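Local coordinates for phosphoserine aminotransferase (PDB 1W23), which catalyses the reversible, pyridoxal-phosphate-dependent transamination between phosphoserine and 2-oxoglutarate in serine biosynthesis, at residues Thr92-Leu98 and Glu115-Ser121; Ala143-Ser149 and Ala167-Met173; Asn282-His288 and Thr300-Arg304. One frame throughout, in Å; residues are numbered along the deposited sequence. Where two conformers were deposited one is given.

Interaction 1: residues Thr92-Leu98 and Glu115-Ser121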
loop_
_atom_site.group_PDB
_atom_site.type_symbol
_atom_site.label_atom_id
_atom_site.label_comp_id
_atom_site.label_asym_id
_atom_site.label_seq_id
_atom_site.Cartn_x
_atom_site.Cartn_y
_atom_site.Cartn_z
ATOM N N THR A 92 15.054 19.230 20.272
ATOM C CA THR A 92 13.899 18.605 20.910
ATOM C C THR A 92 14.142 17.123 21.075
ATOM O O THR A 92 15.076 16.554 20.516
ATOM C CB THR A 92 12.568 18.890 20.148
ATOM O OG1 THR A 92 12.580 18.196 18.907
ATOM C CG2 THR A 92 12.363 20.369 19.877
ATOM N N ILE A 93 13.236 16.482 21.831
ATOM C CA ILE A 93 13.398 15.063 22.212
ATOM C C ILE A 93 12.169 14.279 21.819
ATOM O O ILE A 93 11.047 14.683 22.097
ATOM C CB ILE A 93 13.606 14.976 23.742
ATOM C CG1 ILE A 93 14.902 15.700 24.166
ATOM C CG2 ILE A 93 13.580 13.546 24.226
ATOM C CD1 ILE A 93 15.072 15.813 25.702
ATOM N N GLY A 94 12.397 13.111 21.202
ATOM C CA GLY A 94 11.285 12.168 20.976
ATOM C C GLY A 94 11.172 11.274 22.198
ATOM O O GLY A 94 12.047 10.441 22.466
ATOM N N ASN A 95 10.138 11.496 23.006
ATOM C CA ASN A 95 9.987 10.829 24.302
ATOM C C ASN A 95 8.999 9.674 24.172
ATOM O O ASN A 95 7.895 9.895 23.659
ATOM C CB ASN A 95 9.504 11.860 25.340
ATOM C CG ASN A 95 9.767 11.443 26.770
ATOM O OD1 ASN A 95 10.335 10.364 27.017
ATOM N ND2 ASN A 95 9.387 12.306 27.738
ATOM N N TYR A 96 9.387 8.478 24.566
ATOM C CA TYR A 96 8.632 7.230 24.323
ATOM C C TYR A 96 8.303 6.554 25.630
ATOM O O TYR A 96 9.135 6.447 26.533
ATOM C CB TYR A 96 9.515 6.233 23.460
ATOM C CG TYR A 96 9.485 6.710 21.999
ATOM C CD1 TYR A 96 10.268 7.794 21.620
ATOM C CD2 TYR A 96 8.668 6.142 21.037
ATOM C CE1 TYR A 96 10.262 8.265 20.325
ATOM C CE2 TYR A 96 8.613 6.627 19.714
ATOM C CZ TYR A 96 9.416 7.674 19.362
ATOM O OH TYR A 96 9.372 8.230 18.103
ATOM N N VAL A 97 7.094 5.988 25.709
ATOM C CA VAL A 97 6.698 5.089 26.769
ATOM C C VAL A 97 6.795 3.677 26.206
ATOM O O VAL A 97 6.115 3.339 25.217
ATOM C CB VAL A 97 5.299 5.360 27.319
ATOM C CG1 VAL A 97 4.935 4.397 28.462
ATOM C CG2 VAL A 97 5.137 6.797 27.789
ATOM N N LEU A 98 7.639 2.835 26.800
ATOM C CA LEU A 98 7.843 1.491 26.310
ATOM C C LEU A 98 6.922 0.483 27.015
ATOM O O LEU A 98 7.070 0.262 28.226
ATOM C CB LEU A 98 9.278 1.034 26.489
ATOM C CG LEU A 98 10.344 1.889 25.736
ATOM C CD1 LEU A 98 11.742 1.307 25.960
ATOM C CD2 LEU A 98 10.027 1.979 24.245
ATOM N N GLU A 115 17.405 13.215 19.148
ATOM C CA GLU A 115 17.487 12.819 20.552
ATOM C C GLU A 115 16.186 12.161 20.985
ATOM O O GLU A 115 15.110 12.628 20.607
ATOM C CB GLU A 115 17.746 14.037 21.450
ATOM C CG GLU A 115 18.007 13.708 22.877
ATOM C CD GLU A 115 18.506 14.778 23.808
ATOM O OE1 GLU A 115 18.650 15.968 23.398
ATOM O OE2 GLU A 115 18.782 14.397 24.996
ATOM N N THR A 116 16.324 11.113 21.798
ATOM C CA THR A 116 15.213 10.352 22.305
ATOM C C THR A 116 15.347 10.207 23.838
ATOM O O THR A 116 16.368 10.481 24.466
ATOM C CB THR A 116 15.068 8.986 21.652
ATOM O OG1 THR A 116 16.252 8.216 21.894
ATOM C CG2 THR A 116 14.873 9.079 20.172
ATOM N N HIS A 117 14.253 9.742 24.433
ATOM C CA HIS A 117 14.172 9.537 25.866
ATOM C C HIS A 117 13.087 8.468 26.109
ATOM O O HIS A 117 12.173 8.344 25.313
ATOM C CB HIS A 117 13.826 10.843 26.546
ATOM C CG HIS A 117 13.789 10.853 28.029
ATOM N ND1 HIS A 117 12.668 10.627 28.797
ATOM C CD2 HIS A 117 14.833 11.089 28.883
ATOM C CE1 HIS A 117 12.987 10.712 30.071
ATOM N NE2 HIS A 117 14.275 10.995 30.163
ATOM N N ILE A 118 13.239 7.800 27.248
ATOM C CA ILE A 118 12.274 6.802 27.710
ATOM C C ILE A 118 11.584 7.387 28.922
ATOM O O ILE A 118 12.122 7.496 30.030
ATOM C CB ILE A 118 12.950 5.459 28.025
ATOM C CG1 ILE A 118 13.539 4.871 26.721
ATOM C CG2 ILE A 118 11.944 4.461 28.604
ATOM C CD1 ILE A 118 14.434 3.685 26.953
ATOM N N ALA A 119 10.326 7.797 28.725
ATOM C CA ALA A 119 9.554 8.428 29.779
ATOM C C ALA A 119 9.200 7.420 30.882
ATOM O O ALA A 119 9.104 7.787 32.064
ATOM C CB ALA A 119 8.277 9.012 29.225
ATOM N N ALA A 120 8.943 6.179 30.493
ATOM C CA ALA A 120 8.546 5.119 31.424
ATOM C C ALA A 120 8.634 3.812 30.615
ATOM O O ALA A 120 8.574 3.823 29.369
ATOM C CB ALA A 120 7.191 5.336 31.994
ATOM N N SER A 121 8.768 2.686 31.337
ATOM C CA SER A 121 8.986 1.421 30.701
ATOM C C SER A 121 8.665 0.274 31.642
ATOM O O SER A 121 8.984 0.363 32.829
ATOM C CB SER A 121 10.453 1.275 30.297
ATOM O OG SER A 121 10.682 0.014 29.711
HETATM O O HOH W 1 16.719 15.932 18.287
HETATM O O HOH W 2 17.859 17.531 21.444
#
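Asn95 and His117 both carry CG anti to the backbone N (chi1 -176° in His117), which lays the two side chains side by side, pointing the same way, and brings His117 ND1 up to Asn95 OD1, where it donates at 2.9 Å. The oxygen lies in the imidazole plane, but the donor stands well above the amide carbonyl plane, 47° out of it, with the amide and imidazole planes 75° apart. Ala119 CB presses on Asn95 OD1, at 3.3 Å. At the other end of the amide, Asn95 ND2 reaches Asp142 and the carbonyl of Gln137, which fixes the flip of the group. An alanine at Asn95 would remove both ends of this link and would probably leave His117 ND1 without its acceptor and the imidazole freer to turn.

Beneath these side chains run two parallel strands, joined through helix 101-111 in a beta-alpha-beta unit, with 115-121 the outermost strand of the mixed sheet within this chain. The backbone ladder starts with Gly94 N to Glu115 O at 2.8 Å; Gly94 O accepts His117 N, Tyr96 N donates to His117 O, and Tyr96 O accepts Ala119 N. At the corner at Ala119 the pairing skips a residue, and Leu98 N picks up Ala120 O at 2.9 Å.

On the face of Asn95, Ile93 lays CG2 against His117 CB at 3.6 Å and CG1 against the carboxylate carbon of Glu115. On the Tyr96 face, Leu98 CD1 meets Ile118 CD1 at 3.7 Å, the two side chains crossing at about a right angle.

Interaction 2: residues Ala143-Ser149 and Ala167-Met173. With PLP (pyridoxal-5'-phosphate), chain J.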
loop_
_atom_site.group_PDB
_atom_site.type_symbol
_atom_site.label_atom_id
_atom_site.label_comp_id
_atom_site.label_asym_id
_atom_site.label_seq_id
_atom_site.Cartn_x
_atom_site.Cartn_y
_atom_site.Cartn_z
ATOM N N ALA A 143 9.551 16.946 21.878
ATOM C CA ALA A 143 8.812 17.198 20.630
ATOM C C ALA A 143 7.416 16.564 20.705
ATOM O O ALA A 143 6.437 17.045 20.090
ATOM C CB ALA A 143 9.575 16.638 19.441
ATOM N N TYR A 144 7.287 15.467 21.425
ATOM C CA TYR A 144 6.072 14.672 21.569
ATOM C C TYR A 144 6.336 13.642 22.618
ATOM O O TYR A 144 7.478 13.354 22.983
ATOM C CB TYR A 144 5.710 14.030 20.232
ATOM C CG TYR A 144 6.742 13.165 19.573
ATOM C CD1 TYR A 144 7.509 13.703 18.523
ATOM C CD2 TYR A 144 6.990 11.858 19.963
ATOM C CE1 TYR A 144 8.484 12.948 17.898
ATOM C CE2 TYR A 144 7.968 11.113 19.355
ATOM C CZ TYR A 144 8.703 11.632 18.322
ATOM O OH TYR A 144 9.682 10.908 17.678
ATOM N N LEU A 145 5.241 13.014 23.087
ATOM C CA LEU A 145 5.271 11.817 23.921
ATOM C C LEU A 145 4.543 10.727 23.157
ATOM O O LEU A 145 3.370 10.943 22.803
ATOM C CB LEU A 145 4.581 12.044 25.266
ATOM C CG LEU A 145 4.619 10.833 26.213
ATOM C CD1 LEU A 145 6.038 10.542 26.655
ATOM C CD2 LEU A 145 3.679 11.072 27.372
ATOM N N HIS A 146 5.226 9.626 22.869
ATOM C CA HIS A 146 4.674 8.533 22.049
ATOM C C HIS A 146 4.343 7.347 22.909
ATOM O O HIS A 146 5.179 6.901 23.712
ATOM C CB HIS A 146 5.707 8.159 20.970
ATOM C CG HIS A 146 5.230 7.076 20.039
ATOM N ND1 HIS A 146 5.193 5.708 20.388
ATOM C CD2 HIS A 146 4.827 7.151 18.749
ATOM C CE1 HIS A 146 4.765 5.027 19.307
ATOM N NE2 HIS A 146 4.516 5.892 18.313
ATOM N N ILE A 147 3.127 6.803 22.717
ATOM C CA ILE A 147 2.664 5.601 23.388
ATOM C C ILE A 147 2.182 4.604 22.345
ATOM O O ILE A 147 1.889 4.944 21.193
ATOM C CB ILE A 147 1.531 5.911 24.387
ATOM C CG1 ILE A 147 0.237 6.362 23.714
ATOM C CG2 ILE A 147 2.006 6.921 25.444
ATOM C CD1 ILE A 147 -0.937 6.513 24.651
ATOM N N THR A 148 2.034 3.343 22.804
ATOM C CA THR A 148 1.477 2.258 22.015
ATOM C C THR A 148 0.232 1.793 22.779
ATOM O O THR A 148 0.360 1.245 23.900
ATOM C CB THR A 148 2.465 1.106 21.863
ATOM O OG1 THR A 148 3.747 1.628 21.462
ATOM C CG2 THR A 148 1.941 0.076 20.888
ATOM N N SER A 149 -0.964 2.094 22.278
ATOM C CA SER A 149 -2.175 1.865 23.102
ATOM C C SER A 149 -2.440 0.417 23.427
ATOM O O SER A 149 -2.855 0.090 24.536
ATOM C CB SER A 149 -3.388 2.482 22.374
ATOM O OG SER A 149 -3.494 1.958 21.073
ATOM N N ALA A 167 3.585 18.951 25.284
ATOM C CA ALA A 167 3.965 18.426 23.971
ATOM C C ALA A 167 2.796 17.587 23.472
ATOM O O ALA A 167 1.988 17.132 24.306
ATOM C CB ALA A 167 5.212 17.556 24.139
ATOM N N PRO A 168 2.646 17.329 22.194
ATOM C CA PRO A 168 1.574 16.472 21.749
ATOM C C PRO A 168 1.762 15.022 22.126
ATOM O O PRO A 168 2.856 14.481 22.072
ATOM C CB PRO A 168 1.679 16.643 20.211
ATOM C CG PRO A 168 3.085 17.049 19.928
ATOM C CD PRO A 168 3.448 17.954 21.096
ATOM N N LEU A 169 0.647 14.396 22.484
ATOM C CA LEU A 169 0.576 12.964 22.719
ATOM C C LEU A 169 0.321 12.253 21.380
ATOM O O LEU A 169 -0.625 12.641 20.656
ATOM C CB LEU A 169 -0.508 12.652 23.730
ATOM C CG LEU A 169 -0.698 11.168 24.114
ATOM C CD1 LEU A 169 0.521 10.618 24.815
ATOM C CD2 LEU A 169 -1.952 10.995 25.000
ATOM N N ILE A 170 1.136 11.267 21.075
ATOM C CA ILE A 170 1.062 10.519 19.800
ATOM C C ILE A 170 0.889 9.062 20.131
ATOM O O ILE A 170 1.579 8.561 21.061
ATOM C CB ILE A 170 2.359 10.699 18.979
ATOM C CG1 ILE A 170 2.715 12.169 19.032
ATOM C CG2 ILE A 170 2.219 10.013 17.626
ATOM C CD1 ILE A 170 2.598 12.992 17.828
ATOM N N ALA A 171 -0.018 8.385 19.425
ATOM C CA ALA A 171 -0.244 6.970 19.744
ATOM C C ALA A 171 -0.303 6.085 18.506
ATOM O O ALA A 171 -1.025 6.364 17.536
ATOM C CB ALA A 171 -1.582 6.827 20.489
ATOM N N ASP A 172 0.417 4.980 18.601
ATOM C CA ASP A 172 0.308 3.842 17.694
ATOM C C ASP A 172 -0.850 2.994 18.225
ATOM O O ASP A 172 -0.728 2.256 19.209
ATOM C CB ASP A 172 1.597 3.015 17.707
ATOM C CG ASP A 172 1.538 1.748 16.880
ATOM O OD1 ASP A 172 0.466 1.457 16.256
ATOM O OD2 ASP A 172 2.569 1.046 16.864
ATOM N N MET A 173 -2.004 3.146 17.562
ATOM C CA MET A 173 -3.242 2.442 17.912
ATOM C C MET A 173 -3.534 1.318 16.932
ATOM O O MET A 173 -4.705 0.903 16.785
ATOM C CB MET A 173 -4.454 3.384 18.018
ATOM C CG MET A 173 -4.196 4.505 19.082
ATOM S SD MET A 173 -5.750 5.358 19.405
ATOM C CE MET A 173 -5.273 6.420 20.780
HETATM N N1 PLP J . 2.363 -1.350 15.687
HETATM C C2 PLP J . 1.521 -2.294 16.249
HETATM C C2A PLP J . 0.967 -1.980 17.588
HETATM C C3 PLP J . 1.228 -3.456 15.552
HETATM O O3 PLP J . 0.409 -4.340 16.075
HETATM C C4 PLP J . 1.820 -3.684 14.256
HETATM C C4A PLP J . 1.438 -4.903 13.495
HETATM C C5 PLP J . 2.657 -2.692 13.720
HETATM C C6 PLP J . 2.927 -1.556 14.466
HETATM C C5A PLP J . 3.345 -2.843 12.394
HETATM O O4P PLP J . 2.376 -2.538 11.324
HETATM P P PLP J . 2.838 -2.705 9.767
HETATM O O1P PLP J . 3.180 -4.150 9.575
HETATM O O2P PLP J . 4.041 -1.796 9.565
HETATM O O3P PLP J . 1.600 -2.206 9.039
HETATM O O HOH W 3 4.452 1.564 18.796
#
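His146 and Asp172 project from the same face of two neighbouring parallel strands and cross obliquely, imidazole and carboxylate planes 60° apart. They meet through carbon, His146 CE1 lying 4.1 Å from Asp172 CB. Ile170 has two conformers; in one of them its side chain stands at about a right angle to His146, CG2 near His146 CD2, and its CG1 meets Tyr144 CB near the start of the strand. Tyr144 CG occupies the cramped place between its own N and carbonyl carbon (chi1 57°). The phenol oxygen bonds to Tyr96 OH, and His146 NE2 to Tyr191 OH.

On the other face the side chains that meet across the strands are aliphatic. Ile147 CG1 packs on Ala171 CB at 3.7 Å, and Leu169 CD1 touches both Leu145 CD2 and Ile147 CG2. Between the two faces, five backbone bonds join the strands, from Leu145 N on Pro168 O to Ser149 N on Asp172 O.

At the C-terminal end, Asp172 OD2 reaches PLP N1 at 2.7 Å. A water donates to the same OD2 at 2.7 Å and also bonds Thr148 OG1, itself bonded to Ser103 OG, while Asp172 OD1 is held by Ser174 OG, so both carboxylate oxygens are tied down. An aspartate facing the pyridine nitrogen from the end of a central parallel strand is the hallmark of the cofactor site in fold-type I PLP enzymes, the aminotransferases among them.

Interaction 3: residues Asn282-His288 and Thr300-Arg304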
loop_
_atom_site.group_PDB
_atom_site.type_symbol
_atom_site.label_atom_id
_atom_site.label_comp_id
_atom_site.label_asym_id
_atom_site.label_seq_id
_atom_site.Cartn_x
_atom_site.Cartn_y
_atom_site.Cartn_z
ATOM N N ASN A 282 -7.184 -23.046 37.236
ATOM C CA ASN A 282 -6.285 -23.389 38.363
ATOM C C ASN A 282 -4.845 -23.447 37.927
ATOM O O ASN A 282 -4.086 -24.343 38.336
ATOM C CB ASN A 282 -6.689 -24.664 39.098
ATOM C CG ASN A 282 -6.104 -24.697 40.473
ATOM O OD1 ASN A 282 -6.038 -23.658 41.146
ATOM N ND2 ASN A 282 -5.626 -25.869 40.944
ATOM N N GLY A 283 -4.429 -22.464 37.109
ATOM C CA GLY A 283 -3.029 -22.363 36.717
ATOM C C GLY A 283 -2.649 -23.218 35.529
ATOM O O GLY A 283 -1.473 -23.195 35.102
ATOM N N PHE A 284 -3.551 -24.006 34.953
ATOM C CA PHE A 284 -3.211 -24.779 33.756
ATOM C C PHE A 284 -2.873 -23.852 32.592
ATOM O O PHE A 284 -1.968 -24.164 31.791
ATOM C CB PHE A 284 -4.353 -25.732 33.455
ATOM C CG PHE A 284 -4.028 -26.713 32.321
ATOM C CD1 PHE A 284 -3.508 -27.979 32.612
ATOM C CD2 PHE A 284 -4.254 -26.351 31.004
ATOM C CE1 PHE A 284 -3.214 -28.862 31.583
ATOM C CE2 PHE A 284 -3.948 -27.238 29.990
ATOM C CZ PHE A 284 -3.447 -28.488 30.266
ATOM N N TYR A 285 -3.609 -22.750 32.454
ATOM C CA TYR A 285 -3.304 -21.652 31.548
ATOM C C TYR A 285 -2.913 -20.457 32.394
ATOM O O TYR A 285 -3.628 -20.167 33.388
ATOM C CB TYR A 285 -4.509 -21.270 30.652
ATOM C CG TYR A 285 -5.017 -22.439 29.853
ATOM C CD1 TYR A 285 -6.186 -23.091 30.194
ATOM C CD2 TYR A 285 -4.333 -22.940 28.763
ATOM C CE1 TYR A 285 -6.686 -24.179 29.472
ATOM C CE2 TYR A 285 -4.784 -24.026 28.039
ATOM C CZ TYR A 285 -5.967 -24.664 28.400
ATOM O OH TYR A 285 -6.365 -25.761 27.682
ATOM N N VAL A 286 -1.880 -19.727 32.046
ATOM C CA VAL A 286 -1.383 -18.572 32.755
ATOM C C VAL A 286 -1.282 -17.406 31.779
ATOM O O VAL A 286 -0.531 -17.453 30.773
ATOM C CB VAL A 286 -0.029 -18.809 33.412
ATOM C CG1 VAL A 286 0.479 -17.565 34.090
ATOM C CG2 VAL A 286 -0.119 -19.980 34.378
ATOM N N GLY A 287 -2.058 -16.335 32.046
ATOM C CA GLY A 287 -1.955 -15.149 31.188
ATOM C C GLY A 287 -0.642 -14.432 31.431
ATOM O O GLY A 287 -0.143 -14.342 32.571
ATOM N N HIS A 288 -0.111 -13.830 30.379
ATOM C CA HIS A 288 1.096 -12.999 30.493
ATOM C C HIS A 288 0.832 -11.682 31.221
ATOM O O HIS A 288 1.641 -11.223 32.031
ATOM C CB HIS A 288 1.690 -12.743 29.095
ATOM C CG HIS A 288 2.890 -11.853 29.174
ATOM N ND1 HIS A 288 4.096 -12.311 29.605
ATOM C CD2 HIS A 288 3.074 -10.514 28.938
ATOM C CE1 HIS A 288 5.003 -11.317 29.630
ATOM N NE2 HIS A 288 4.402 -10.227 29.267
ATOM N N THR A 300 -2.825 -13.139 25.586
ATOM C CA THR A 300 -1.561 -13.885 25.576
ATOM C C THR A 300 -1.474 -14.815 26.779
ATOM O O THR A 300 -1.766 -14.419 27.933
ATOM C CB THR A 300 -0.378 -12.909 25.516
ATOM O OG1 THR A 300 -0.518 -11.980 26.586
ATOM C CG2 THR A 300 -0.318 -12.195 24.171
ATOM N N PHE A 301 -1.064 -16.076 26.555
ATOM C CA PHE A 301 -1.032 -17.023 27.663
ATOM C C PHE A 301 -0.080 -18.178 27.309
ATOM O O PHE A 301 0.263 -18.412 26.166
ATOM C CB PHE A 301 -2.400 -17.567 28.029
ATOM C CG PHE A 301 -3.144 -18.290 26.925
ATOM C CD1 PHE A 301 -3.101 -19.692 26.870
ATOM C CD2 PHE A 301 -3.866 -17.635 25.954
ATOM C CE1 PHE A 301 -3.767 -20.401 25.879
ATOM C CE2 PHE A 301 -4.567 -18.361 24.983
ATOM C CZ PHE A 301 -4.507 -19.733 24.966
ATOM N N ASN A 302 0.310 -18.893 28.372
ATOM C CA ASN A 302 1.144 -20.100 28.273
ATOM C C ASN A 302 0.498 -21.210 29.092
ATOM O O ASN A 302 -0.194 -20.941 30.073
ATOM C CB ASN A 302 2.574 -19.855 28.829
ATOM C CG ASN A 302 3.446 -19.079 27.910
ATOM O OD1 ASN A 302 4.130 -19.708 27.065
ATOM N ND2 ASN A 302 3.461 -17.753 28.021
ATOM N N LEU A 303 0.827 -22.444 28.762
ATOM C CA LEU A 303 0.568 -23.611 29.590
ATOM C C LEU A 303 1.756 -23.784 30.530
ATOM O O LEU A 303 2.680 -22.969 30.559
ATOM C CB LEU A 303 0.250 -24.826 28.710
ATOM C CG LEU A 303 -1.140 -24.817 28.054
ATOM C CD1 LEU A 303 -1.276 -23.811 26.909
ATOM C CD2 LEU A 303 -1.487 -26.229 27.569
ATOM N N ARG A 304 1.781 -24.852 31.360
ATOM C CA ARG A 304 2.827 -24.955 32.378
ATOM C C ARG A 304 4.220 -25.269 31.843
ATOM O O ARG A 304 5.220 -25.077 32.559
ATOM C CB ARG A 304 2.460 -26.029 33.423
ATOM C CG ARG A 304 1.443 -25.560 34.453
ATOM C CD ARG A 304 1.354 -26.520 35.657
ATOM N NE ARG A 304 0.554 -25.902 36.724
ATOM C CZ ARG A 304 -0.782 -26.055 36.839
ATOM N NH1 ARG A 304 -1.460 -26.862 36.014
ATOM N NH2 ARG A 304 -1.379 -25.371 37.810
HETATM O O HOH W 4 -0.520 -26.506 31.627
HETATM O O HOH W 5 2.195 -16.594 30.458
#
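Val286 and Asn302 form the hydrogen-bonded pair of a short antiparallel hairpin: Val286 N donates to Asn302 O at 2.9 Å, and Asn302 N returns the bond to Val286 O. One residue on, Gly287 faces Phe301 without such bonds, their CA atoms 4.1 Å apart, and beyond it His288 N bonds to Thr300 O. Two waters bridge the segments, one from Phe284 O to Arg304 N, the other from Val286 O to Asn302 ND2; Asn302 OD1 is held by Asn309 ND2.

The arginine contact lies at the far end. Arg304, extended from CG to NE, brings NH2 to Asn282 O at 2.9 Å, in the carbonyl plane and on a lone pair. The guanidinium lies over the Gly283 carbonyl, with Gly283 O 3.4 Å above the guanidinium plane, and NH1 reaches Phe284 CA at 3.5 Å.

Apolar packing is built round Leu303, which divides its two methyls between two rings. CD2 touches Phe284 CE2 at 3.6 Å; CD1 comes in at the edge of the Tyr285 ring, 3.7 Å from CD2 of that tyrosine, the two side chains lying alongside each other. With CG set between its N and carbonyl carbon (chi1 59°), Phe301 meets Tyr285 obliquely, ring planes at 89°. Phe356 of helix 343-359 touches Phe284, Tyr285 and Leu303, joining the hairpin to that helix.

The chemistry is thus split: the rings and Leu303 bury apolar surface, whereas the exposed arginine spends one N-H on a main-chain carbonyl just past the end of helix 259-279, where its positive charge would probably suit the partial negative charge of that helix end.

How the interactions relate
Interactions 1 and 2 belong to one mixed sheet: strands 93-98 and 142-148 are neighbours in it, bonded directly by Ile93 O to Ala143 N, and the rings of Tyr96 and His146 meet across them. Interaction 2 is the more central and buried, and ends at the cofactor. Interaction 1 lies at the sheet's margin, where polar and exposed side chains mix with apolar ones. Interaction 3 stands apart, its centre about 32 Å from that of interaction 1 and about 31 Å from that of interaction 2, in a separate small sheet. There the strands run antiparallel, and an arginine and aromatic packing flank a short pairing, in contrast to the longer parallel ladders of the other two.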